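Local coordinates for protein HTLV-2 integrase catalytic core domain (Human T-cell leukemia virus 2, PDB 6QBT) that forms the magnesium-binding catalytic core of a retroviral integrase, the enzyme that inserts viral DNA into the host genome, at residues A[14-17]-A[22-25]. Numbering follows the deposited sequence.
Sequences VTHY and YKYC
The imidazole of His16 meets both Lys23 and Cys25, which approach from opposite sides of its plane. CG stands anti to the carbonyl carbon (chi1 -66°), which tips the ring back along its own strand, toward Val14. His16 CD2 lies 3.9 Å from Cys25 SG, and the sulfur meets the ring obliquely. The aliphatic part of Lys23 crosses the histidine, Lys23 CG lying 3.8 Å from His16 CB. A long, flexible lysine suits this exposed flank, since its methylenes can pack while the amine remains well apart from the imidazole. His16 NE2 is hydrogen-bonded to Glu45, which also touches Cys25. The two strands form the first beta hairpin of the RNase H-like integrase core. Two residues before His16, Val14 follows Asp13, which with Asp70 binds the magnesium ion; its side chain lies about 5 Å from that ion. The compact, beta-branched Val14 packs CG1 against Cys25 CB (3.8 Å), and both residues suit a buried place in the sheet. Tyr17 and Tyr24 form an antiparallel hydrogen-bonded pair, joined by two backbone bonds of 2.9 Å, Tyr17 N to Tyr24 O and Tyr24 N to Tyr17 O. Their rings diverge: the long ring of Tyr17 spans to Leu116 and Leu120 of helix 104-122 while its hydroxyl bonds Asn117, whereas the flat ring of Tyr24 presents its edge to Tyr17 O and offers a face to Tyr22 CD2.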
ATOM      1  N   VAL A  14       3.657  15.349 -17.295  1.00 35.25           N
ATOM      2  CA  VAL A  14       2.264  15.436 -16.992  1.00 35.30           C
ATOM      3  C   VAL A  14       1.497  15.332 -18.311  1.00 37.09           C
ATOM      4  O   VAL A  14       1.819  16.022 -19.263  1.00 38.00           O
ATOM      5  CB  VAL A  14       1.968  16.738 -16.239  1.00 35.76           C
ATOM      6  CG1 VAL A  14       0.473  16.960 -16.128  1.00 36.97           C
ATOM      7  CG2 VAL A  14       2.591  16.679 -14.838  1.00 36.29           C
ATOM      8  N   THR A  15       0.491  14.458 -18.364  1.00 37.73           N
ATOM      9  CA  THR A  15      -0.433  14.411 -19.500  1.00 37.41           C
ATOM     10  C   THR A  15      -1.845  14.753 -19.011  1.00 36.58           C
ATOM     11  O   THR A  15      -2.104  14.687 -17.830  1.00 36.18           O
ATOM     12  CB  THR A  15      -0.394  13.062 -20.256  1.00 37.36           C
ATOM     13  OG1 THR A  15      -1.246  13.155 -21.405  1.00 39.15           O
ATOM     14  CG2 THR A  15      -0.860  11.906 -19.394  1.00 39.01           C
ATOM     15  N   HIS A  16      -2.739  15.115 -19.922  1.00 35.61           N
ATOM     16  CA  HIS A  16      -4.019  15.656 -19.546  1.00 36.70           C
ATOM     17  C   HIS A  16      -5.102  14.682 -19.925  1.00 36.56           C
ATOM     18  O   HIS A  16      -4.935  13.936 -20.875  1.00 37.13           O
ATOM     19  CB  HIS A  16      -4.193  17.031 -20.147  1.00 39.98           C
ATOM     20  CG  HIS A  16      -3.233  18.035 -19.585  1.00 47.24           C
ATOM     21  ND1 HIS A  16      -1.970  18.237 -20.107  1.00 53.75           N
ATOM     22  CD2 HIS A  16      -3.325  18.845 -18.505  1.00 51.18           C
ATOM     23  CE1 HIS A  16      -1.332  19.142 -19.386  1.00 53.31           C
ATOM     24  NE2 HIS A  16      -2.132  19.528 -18.407  1.00 55.34           N
ATOM     25  N   TYR A  17      -6.154  14.606 -19.105  1.00 36.61           N
ATOM     26  CA  TYR A  17      -7.265  13.667 -19.311  1.00 35.24           C
ATOM     27  C   TYR A  17      -8.592  14.322 -18.939  1.00 34.86           C
ATOM     28  O   TYR A  17      -8.824  14.611 -17.775  1.00 34.96           O
ATOM     29  CB  TYR A  17      -7.080  12.387 -18.514  1.00 34.89           C
ATOM     30  CG  TYR A  17      -8.133  11.369 -18.847  1.00 35.21           C
ATOM     31  CD1 TYR A  17      -8.039  10.606 -20.011  1.00 36.01           C
ATOM     32  CD2 TYR A  17      -9.254  11.201 -18.041  1.00 35.82           C
ATOM     33  CE1 TYR A  17      -9.017   9.682 -20.349  1.00 37.01           C
ATOM     34  CE2 TYR A  17     -10.243  10.271 -18.358  1.00 36.42           C
ATOM     35  CZ  TYR A  17     -10.119   9.513 -19.511  1.00 37.12           C
ATOM     36  OH  TYR A  17     -11.076   8.594 -19.835  1.00 36.69           O
ATOM     37  N   TYR A  22     -13.838  18.286 -16.840  1.00 30.94           N
ATOM     38  CA  TYR A  22     -12.647  18.740 -16.134  1.00 32.00           C
ATOM     39  C   TYR A  22     -11.420  18.076 -16.728  1.00 32.72           C
ATOM     40  O   TYR A  22     -11.408  16.841 -16.948  1.00 31.40           O
ATOM     41  CB  TYR A  22     -12.685  18.429 -14.632  1.00 31.07           C
ATOM     42  CG  TYR A  22     -11.573  19.155 -13.875  1.00 30.62           C
ATOM     43  CD1 TYR A  22     -11.731  20.502 -13.454  1.00 30.07           C
ATOM     44  CD2 TYR A  22     -10.363  18.525 -13.600  1.00 30.21           C
ATOM     45  CE1 TYR A  22     -10.725  21.166 -12.762  1.00 29.32           C
ATOM     46  CE2 TYR A  22      -9.348  19.187 -12.921  1.00 31.09           C
ATOM     47  CZ  TYR A  22      -9.540  20.498 -12.501  1.00 31.67           C
ATOM     48  OH  TYR A  22      -8.523  21.134 -11.856  1.00 34.45           O
ATOM     49  N   LYS A  23     -10.381  18.883 -16.940  1.00 32.38           N
ATOM     50  CA  LYS A  23      -9.132  18.390 -17.502  1.00 35.05           C
ATOM     51  C   LYS A  23      -8.178  18.047 -16.361  1.00 31.75           C
ATOM     52  O   LYS A  23      -7.556  18.912 -15.788  1.00 30.89           O
ATOM     53  CB  LYS A  23      -8.532  19.446 -18.448  1.00 38.17           C
ATOM     54  CG  LYS A  23      -7.264  19.016 -19.178  1.00 43.69           C
ATOM     55  CD  LYS A  23      -6.699  20.118 -20.064  1.00 47.11           C
ATOM     56  CE  LYS A  23      -7.621  20.387 -21.253  1.00 51.99           C
ATOM     57  NZ  LYS A  23      -7.078  21.442 -22.165  1.00 55.75           N
ATOM     58  N   TYR A  24      -8.058  16.772 -16.052  1.00 31.08           N
ATOM     59  CA  TYR A  24      -7.173  16.321 -14.974  1.00 31.40           C
ATOM     60  C   TYR A  24      -5.739  16.267 -15.478  1.00 33.68           C
ATOM     61  O   TYR A  24      -5.500  16.159 -16.700  1.00 33.31           O
ATOM     62  CB  TYR A  24      -7.590  14.939 -14.465  1.00 30.49           C
ATOM     63  CG  TYR A  24      -8.916  14.978 -13.770  1.00 31.74           C
ATOM     64  CD1 TYR A  24     -10.110  14.967 -14.499  1.00 31.57           C
ATOM     65  CD2 TYR A  24      -8.997  15.052 -12.380  1.00 31.11           C
ATOM     66  CE1 TYR A  24     -11.337  15.011 -13.860  1.00 31.66           C
ATOM     67  CE2 TYR A  24     -10.219  15.114 -11.741  1.00 31.62           C
ATOM     68  CZ  TYR A  24     -11.388  15.082 -12.479  1.00 32.03           C
ATOM     69  OH  TYR A  24     -12.619  15.142 -11.845  1.00 32.76           O
ATOM     70  N   CYS A  25      -4.807  16.350 -14.523  1.00 32.82           N
ATOM     71  CA  CYS A  25      -3.376  16.231 -14.760  1.00 32.32           C
ATOM     72  C   CYS A  25      -2.917  14.881 -14.256  1.00 32.10           C
ATOM     73  O   CYS A  25      -2.837  14.639 -13.049  1.00 34.15           O
ATOM     74  CB  CYS A  25      -2.627  17.326 -14.011  1.00 33.78           C
ATOM     75  SG  CYS A  25      -3.055  18.972 -14.605  1.00 34.84           S
TER